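Local coordinates for uncharacterized protein AbaSI (Acinetobacter baumannii, PDB 4PAR) that probably cleaves DNA containing 5-hydroxymethylcytosine, pairing a Vsr-like endonuclease domain with an SRA-like domain that is likely to recognise the modified base, at residues F[50-55]-F[92-97]; F[72-77]-F[122-127]. The protein carries 3 engineered substitutions. One frame throughout, in Å; residues are numbered along the deposited sequence.

Contact 1 of 2, residues F[50-55]-F[92-97]; sequences VRLSNK and IDEPLY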
loop_
_atom_site.group_PDB
_atom_site.type_symbol
_atom_site.label_atom_id
_atom_site.label_comp_id
_atom_site.label_asym_id
_atom_site.label_seq_id
_atom_site.Cartn_x
_atom_site.Cartn_y
_atom_site.Cartn_z
ATOM N N VAL F 50 3.977 20.235 13.390
ATOM C CA VAL F 50 3.536 21.324 14.264
ATOM C C VAL F 50 2.482 22.196 13.596
ATOM O O VAL F 50 2.349 22.195 12.376
ATOM C CB VAL F 50 4.705 22.206 14.691
ATOM C CG1 VAL F 50 5.756 21.367 15.388
ATOM C CG2 VAL F 50 5.295 22.907 13.486
ATOM N N ARG F 51 1.725 22.937 14.397
ATOM C CA ARG F 51 0.672 23.786 13.849
ATOM C C ARG F 51 0.992 25.254 14.051
ATOM O O ARG F 51 1.070 25.731 15.182
ATOM C CB ARG F 51 -0.672 23.455 14.484
ATOM C CG ARG F 51 -1.824 24.184 13.853
ATOM C CD ARG F 51 -3.140 23.657 14.376
ATOM N NE ARG F 51 -3.332 22.243 14.072
ATOM C CZ ARG F 51 -3.787 21.790 12.909
ATOM N NH1 ARG F 51 -4.083 22.640 11.934
ATOM N NH2 ARG F 51 -3.942 20.487 12.718
ATOM N N LEU F 52 1.180 25.959 12.941
ATOM C CA LEU F 52 1.531 27.371 12.976
ATOM C C LEU F 52 0.344 28.233 13.367
ATOM O O LEU F 52 -0.756 27.735 13.620
ATOM C CB LEU F 52 2.048 27.839 11.619
ATOM C CG LEU F 52 3.166 27.087 10.914
ATOM C CD1 LEU F 52 3.468 27.795 9.608
ATOM C CD2 LEU F 52 4.397 27.023 11.790
ATOM N N SER F 53 0.570 29.540 13.381
ATOM C CA SER F 53 -0.464 30.500 13.746
ATOM C C SER F 53 -1.672 30.448 12.839
ATOM O O SER F 53 -2.780 30.693 13.289
ATOM C CB SER F 53 0.097 31.915 13.728
ATOM O OG SER F 53 1.160 32.046 14.661
ATOM N N ASN F 54 -1.467 30.088 11.579
ATOM C CA ASN F 54 -2.459 30.374 10.543
ATOM C C ASN F 54 -3.539 29.372 10.174
ATOM O O ASN F 54 -4.471 29.755 9.478
ATOM C CB ASN F 54 -1.731 30.711 9.248
ATOM C CG ASN F 54 -0.425 29.988 9.132
ATOM O OD1 ASN F 54 -0.181 28.973 9.806
ATOM N ND2 ASN F 54 0.423 30.486 8.266
ATOM N N LYS F 55 -3.462 28.162 10.736
ATOM C CA LYS F 55 -4.058 26.910 10.237
ATOM C C LYS F 55 -3.135 26.055 9.367
ATOM O O LYS F 55 -3.502 24.954 8.986
ATOM C CB LYS F 55 -5.314 27.110 9.381
ATOM C CG LYS F 55 -5.016 27.394 7.894
ATOM C CD LYS F 55 -6.284 27.488 7.078
ATOM C CE LYS F 55 -6.019 27.936 5.622
ATOM N NZ LYS F 55 -5.813 29.401 5.403
ATOM N N ILE F 92 8.416 34.424 14.467
ATOM C CA ILE F 92 9.848 34.292 14.733
ATOM C C ILE F 92 10.229 32.919 15.310
ATOM O O ILE F 92 11.270 32.356 14.963
ATOM C CB ILE F 92 10.329 35.431 15.685
ATOM C CG1 ILE F 92 11.836 35.347 15.943
ATOM C CG2 ILE F 92 9.536 35.441 16.992
ATOM C CD1 ILE F 92 12.381 36.522 16.736
ATOM N N ASP F 93 9.363 32.378 16.161
ATOM C CA ASP F 93 9.602 31.100 16.827
ATOM C C ASP F 93 8.982 29.904 16.093
ATOM O O ASP F 93 8.905 28.805 16.642
ATOM C CB ASP F 93 9.107 31.156 18.273
ATOM C CG ASP F 93 10.252 31.300 19.268
ATOM O OD1 ASP F 93 11.275 30.600 19.101
ATOM O OD2 ASP F 93 10.135 32.118 20.207
ATOM N N GLU F 94 8.508 30.129 14.871
ATOM C CA GLU F 94 7.886 29.063 14.092
ATOM C C GLU F 94 8.765 28.666 12.903
ATOM O O GLU F 94 9.542 29.481 12.409
ATOM C CB GLU F 94 6.507 29.511 13.606
ATOM C CG GLU F 94 5.561 29.907 14.720
ATOM C CD GLU F 94 4.195 30.300 14.199
ATOM O OE1 GLU F 94 4.057 30.447 12.966
ATOM O OE2 GLU F 94 3.264 30.459 15.018
ATOM N N PRO F 95 8.654 27.405 12.447
ATOM C CA PRO F 95 9.524 26.903 11.375
ATOM C C PRO F 95 9.357 27.645 10.051
ATOM O O PRO F 95 8.348 28.311 9.835
ATOM C CB PRO F 95 9.090 25.442 11.229
ATOM C CG PRO F 95 7.721 25.392 11.793
ATOM C CD PRO F 95 7.719 26.368 12.915
ATOM N N LEU F 96 10.358 27.541 9.186
ATOM C CA LEU F 96 10.317 28.200 7.884
ATOM C C LEU F 96 9.637 27.332 6.825
ATOM O O LEU F 96 9.233 27.823 5.771
ATOM C CB LEU F 96 11.734 28.556 7.422
ATOM C CG LEU F 96 12.470 29.779 7.980
ATOM C CD1 LEU F 96 11.901 30.254 9.297
ATOM C CD2 LEU F 96 13.948 29.460 8.136
ATOM N N TYR F 97 9.502 26.041 7.112
ATOM C CA TYR F 97 9.016 25.096 6.113
ATOM C C TYR F 97 7.632 24.601 6.464
ATOM O O TYR F 97 7.397 24.161 7.586
ATOM C CB TYR F 97 9.959 23.900 5.980
ATOM C CG TYR F 97 11.371 24.244 5.572
ATOM C CD1 TYR F 97 12.308 24.625 6.520
ATOM C CD2 TYR F 97 11.771 24.169 4.243
ATOM C CE1 TYR F 97 13.601 24.932 6.162
ATOM C CE2 TYR F 97 13.066 24.474 3.874
ATOM C CZ TYR F 97 13.977 24.856 4.840
ATOM O OH TYR F 97 15.271 25.165 4.500
#
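Leu52 and Glu94 are the residues whose CA atoms come nearest across the contact, 6.7 Å apart, where the chain leaving strand 45-51 meets the loop between strands 85-87 and 97-99. The gap is bridged by side chains. Glu94 reaches across, and its extended chain (chi2 -178°) carries the carboxylate to the turn that follows the strand. There the hydroxyl of Ser53 donates to it, with OG 2.7 Å from Glu94 OE2, on the syn side of that oxygen and 22° out of the carboxylate plane. The backbone N of Ser53 adds a weak, bent bond to the same oxygen, at 3.3 Å from OE2 of Glu94. The second oxygen, OE1 of Glu94, lies alongside Leu52, 3.6 Å from its CB.

Beside the carboxylate the contact is apolar. Leu52 and Pro95 run antiparallel alongside each other, the branch carbon CD2 of Leu52 resting 3.6 Å from Pro95 CD. The same methyl also touches the aliphatic start of the glutamate, with Leu52 CD2 3.7 Å from Glu94 CB. Further back along the strand, one branch of Val50 reaches the pyrrolidine ring, CG2 of Val50 lying 3.9 Å from Pro95 CG. Ala58 and Thr60 of strand 57-64, together with Ile120 of strand 119-124, also pack against Pro95, so the loop is laid over one face of the central sheet of the nuclease domain.

The chemistry is therefore divided: an exposed serine grips one oxygen of a buried carboxylate, Leu52 packs on the start of the glutamate chain, and Pro95 takes the contacts of both Leu52 and Val50. The hydroxyl, with the amide as a minor contributor, would be expected to draw negative charge toward OE2, consistent with an ionised glutamate.

Contact 2 of 2, residues F[72-77]-F[122-127]; sequences EVDEGH and RVNVFK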
loop_
_atom_site.group_PDB
_atom_site.type_symbol
_atom_site.label_atom_id
_atom_site.label_comp_id
_atom_site.label_asym_id
_atom_site.label_seq_id
_atom_site.Cartn_x
_atom_site.Cartn_y
_atom_site.Cartn_z
ATOM N N GLU F 72 15.682 23.179 13.314
ATOM C CA GLU F 72 15.316 23.207 11.910
ATOM C C GLU F 72 16.543 23.460 11.039
ATOM O O GLU F 72 17.293 24.417 11.268
ATOM C CB GLU F 72 14.270 24.290 11.663
ATOM C CG GLU F 72 13.870 24.448 10.216
ATOM C CD GLU F 72 12.952 25.630 9.995
ATOM O OE1 GLU F 72 13.299 26.746 10.437
ATOM O OE2 GLU F 72 11.880 25.440 9.384
ATOM N N VAL F 73 16.754 22.598 10.053
ATOM C CA VAL F 73 17.754 22.857 9.032
ATOM C C VAL F 73 17.205 23.849 8.005
ATOM O O VAL F 73 16.138 23.620 7.421
ATOM C CB VAL F 73 18.182 21.559 8.319
ATOM C CG1 VAL F 73 18.988 21.885 7.075
ATOM C CG2 VAL F 73 18.964 20.660 9.275
ATOM N N ASP F 74 17.912 24.963 7.813
ATOM C CA ASP F 74 17.561 25.930 6.777
ATOM C C ASP F 74 18.442 25.738 5.556
ATOM O O ASP F 74 19.662 25.896 5.611
ATOM C CB ASP F 74 17.685 27.382 7.270
ATOM C CG ASP F 74 17.175 28.412 6.234
ATOM O OD1 ASP F 74 16.893 28.029 5.074
ATOM O OD2 ASP F 74 17.058 29.609 6.581
ATOM N N GLU F 75 17.791 25.318 4.490
ATOM C CA GLU F 75 18.293 25.380 3.153
ATOM C C GLU F 75 17.404 26.338 2.411
ATOM O O GLU F 75 17.860 27.212 1.710
ATOM C CB GLU F 75 18.163 24.026 2.508
ATOM C CG GLU F 75 18.447 22.885 3.448
ATOM C CD GLU F 75 18.365 21.555 2.751
ATOM O OE1 GLU F 75 17.957 21.537 1.588
ATOM O OE2 GLU F 75 18.701 20.533 3.356
ATOM N N GLY F 76 16.103 26.162 2.561
ATOM C CA GLY F 76 15.187 27.087 1.947
ATOM C C GLY F 76 15.283 27.128 0.449
ATOM O O GLY F 76 16.261 27.579 -0.091
ATOM N N HIS F 77 14.269 26.657 -0.243
ATOM C CA HIS F 77 14.181 26.910 -1.654
ATOM C C HIS F 77 14.449 25.788 -2.593
ATOM O O HIS F 77 13.913 25.790 -3.699
ATOM C CB HIS F 77 15.039 28.101 -2.033
ATOM C CG HIS F 77 14.333 29.427 -1.899
ATOM N ND1 HIS F 77 13.057 29.606 -2.264
ATOM C CD2 HIS F 77 14.781 30.658 -1.439
ATOM C CE1 HIS F 77 12.702 30.879 -2.035
ATOM N NE2 HIS F 77 13.757 31.520 -1.533
ATOM N N ARG F 122 18.008 27.295 14.490
ATOM C CA ARG F 122 18.174 27.021 13.075
ATOM C C ARG F 122 19.611 26.682 12.731
ATOM O O ARG F 122 20.544 27.091 13.422
ATOM C CB ARG F 122 17.691 28.210 12.247
ATOM C CG ARG F 122 16.192 28.235 12.115
ATOM C CD ARG F 122 15.677 29.426 11.339
ATOM N NE ARG F 122 14.233 29.528 11.516
ATOM C CZ ARG F 122 13.654 30.191 12.511
ATOM N NH1 ARG F 122 14.397 30.835 13.405
ATOM N NH2 ARG F 122 12.334 30.219 12.607
ATOM N N VAL F 123 19.784 25.902 11.670
ATOM C CA VAL F 123 21.119 25.654 11.154
ATOM C C VAL F 123 21.203 26.051 9.685
ATOM O O VAL F 123 20.513 25.481 8.844
ATOM C CB VAL F 123 21.517 24.194 11.322
ATOM C CG1 VAL F 123 22.977 24.002 10.913
ATOM C CG2 VAL F 123 21.293 23.757 12.764
ATOM N N ASN F 124 22.046 27.036 9.384
ATOM C CA ASN F 124 22.177 27.539 8.023
ATOM C C ASN F 124 23.298 26.839 7.285
ATOM O O ASN F 124 24.473 27.014 7.608
ATOM C CB ASN F 124 22.420 29.045 8.032
ATOM C CG ASN F 124 21.379 29.788 8.824
ATOM O OD1 ASN F 124 21.569 30.065 10.007
ATOM N ND2 ASN F 124 20.258 30.102 8.183
ATOM N N VAL F 125 22.922 26.055 6.283
ATOM C CA VAL F 125 23.856 25.170 5.609
ATOM C C VAL F 125 24.442 25.740 4.321
ATOM O O VAL F 125 25.282 25.107 3.687
ATOM C CB VAL F 125 23.179 23.846 5.288
ATOM C CG1 VAL F 125 22.674 23.206 6.570
ATOM C CG2 VAL F 125 22.038 24.078 4.318
ATOM N N PHE F 126 24.007 26.934 3.934
ATOM C CA PHE F 126 24.501 27.537 2.701
ATOM C C PHE F 126 25.131 28.898 2.952
ATOM O O PHE F 126 24.516 29.772 3.563
ATOM C CB PHE F 126 23.372 27.665 1.678
ATOM C CG PHE F 126 22.821 26.347 1.217
ATOM C CD1 PHE F 126 23.646 25.249 1.074
ATOM C CD2 PHE F 126 21.477 26.205 0.933
ATOM C CE1 PHE F 126 23.139 24.036 0.652
ATOM C CE2 PHE F 126 20.964 25.002 0.510
ATOM C CZ PHE F 126 21.793 23.913 0.371
ATOM N N LYS F 127 26.364 29.072 2.483
ATOM C CA LYS F 127 27.034 30.359 2.588
ATOM C C LYS F 127 26.438 31.316 1.557
ATOM O O LYS F 127 25.732 32.260 1.912
ATOM C CB LYS F 127 28.554 30.216 2.402
ATOM C CG LYS F 127 29.005 29.289 1.276
ATOM C CD LYS F 127 30.478 29.508 0.936
ATOM C CE LYS F 127 30.889 28.737 -0.315
ATOM N NZ LYS F 127 32.287 29.048 -0.716
#
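Asp74, Glu72 and Arg122 give the most surface to this pairing of two parallel strands, whose directions differ by 26°. The backbone of Asp74 works on both sides of its residue: its N donates to Val123 O at 2.8 Å, and its O receives a weak bond from Val125 N just past the strand's end. Its side chain crosses that of Asn124 obliquely, OD2 of Asp74 standing 3.6 Å from Asn124 ND2, too far for a hydrogen bond, while OD1 has a weak one with the hydroxyl of Tyr87. Two residues earlier, Glu72 O accepts from Val123 N at 2.9 Å, so that Val123 is tied to the residues flanking Val73.

This is the edge of the mixed sheet in a PD-(D/E)XK-type nuclease domain, strand 119-124 adding itself in parallel to strand 69-74. Val73 and Val123 point to the face covered by helix 26-37, and Val123 also meets helix 136-159. Glu72, Asp74, Arg122 and Asn124 occupy the other face.

On that face Glu72 and Arg122 extend alongside one another in the same direction, joined by a salt bridge with a weak hydrogen bond from Arg122 NE to Glu72 OE1, 3.1 Å. The carboxylate and guanidinium planes are turned 50° apart. With CG of Glu72 anti to its N (chi1 177°), the extended chain also brings OE2 to Leu96 N, its stronger partner. Beyond the strands Val125 CG2 lies over one face of the Phe126 ring, and CE2 of Phe126 approaches Glu75 CB to 3.6 Å.

How the contacts relate
Followed from the N terminus, the chain meets the segments in the order 50-55, 72-77, 92-97 and 122-127, so the two contacts cross. Contact 1 closes a loop that runs through strands 57-64, 69-74 and 85-87; contact 2 opens within that loop, shares strand 85-87 with it, and closes after strand 97-99, helix 101-104 and strand 113-114. Their centres are about 16 Å apart, yet they touch: the hydroxyl of Tyr97 comes up against the backbone N atoms of Glu75 and Gly76, too closely for the bonds to be certain. Segment 92-97 thus joins the end of strand 45-51 to that of strand 69-74, illustrating how interleaved loop closures can knit one domain together.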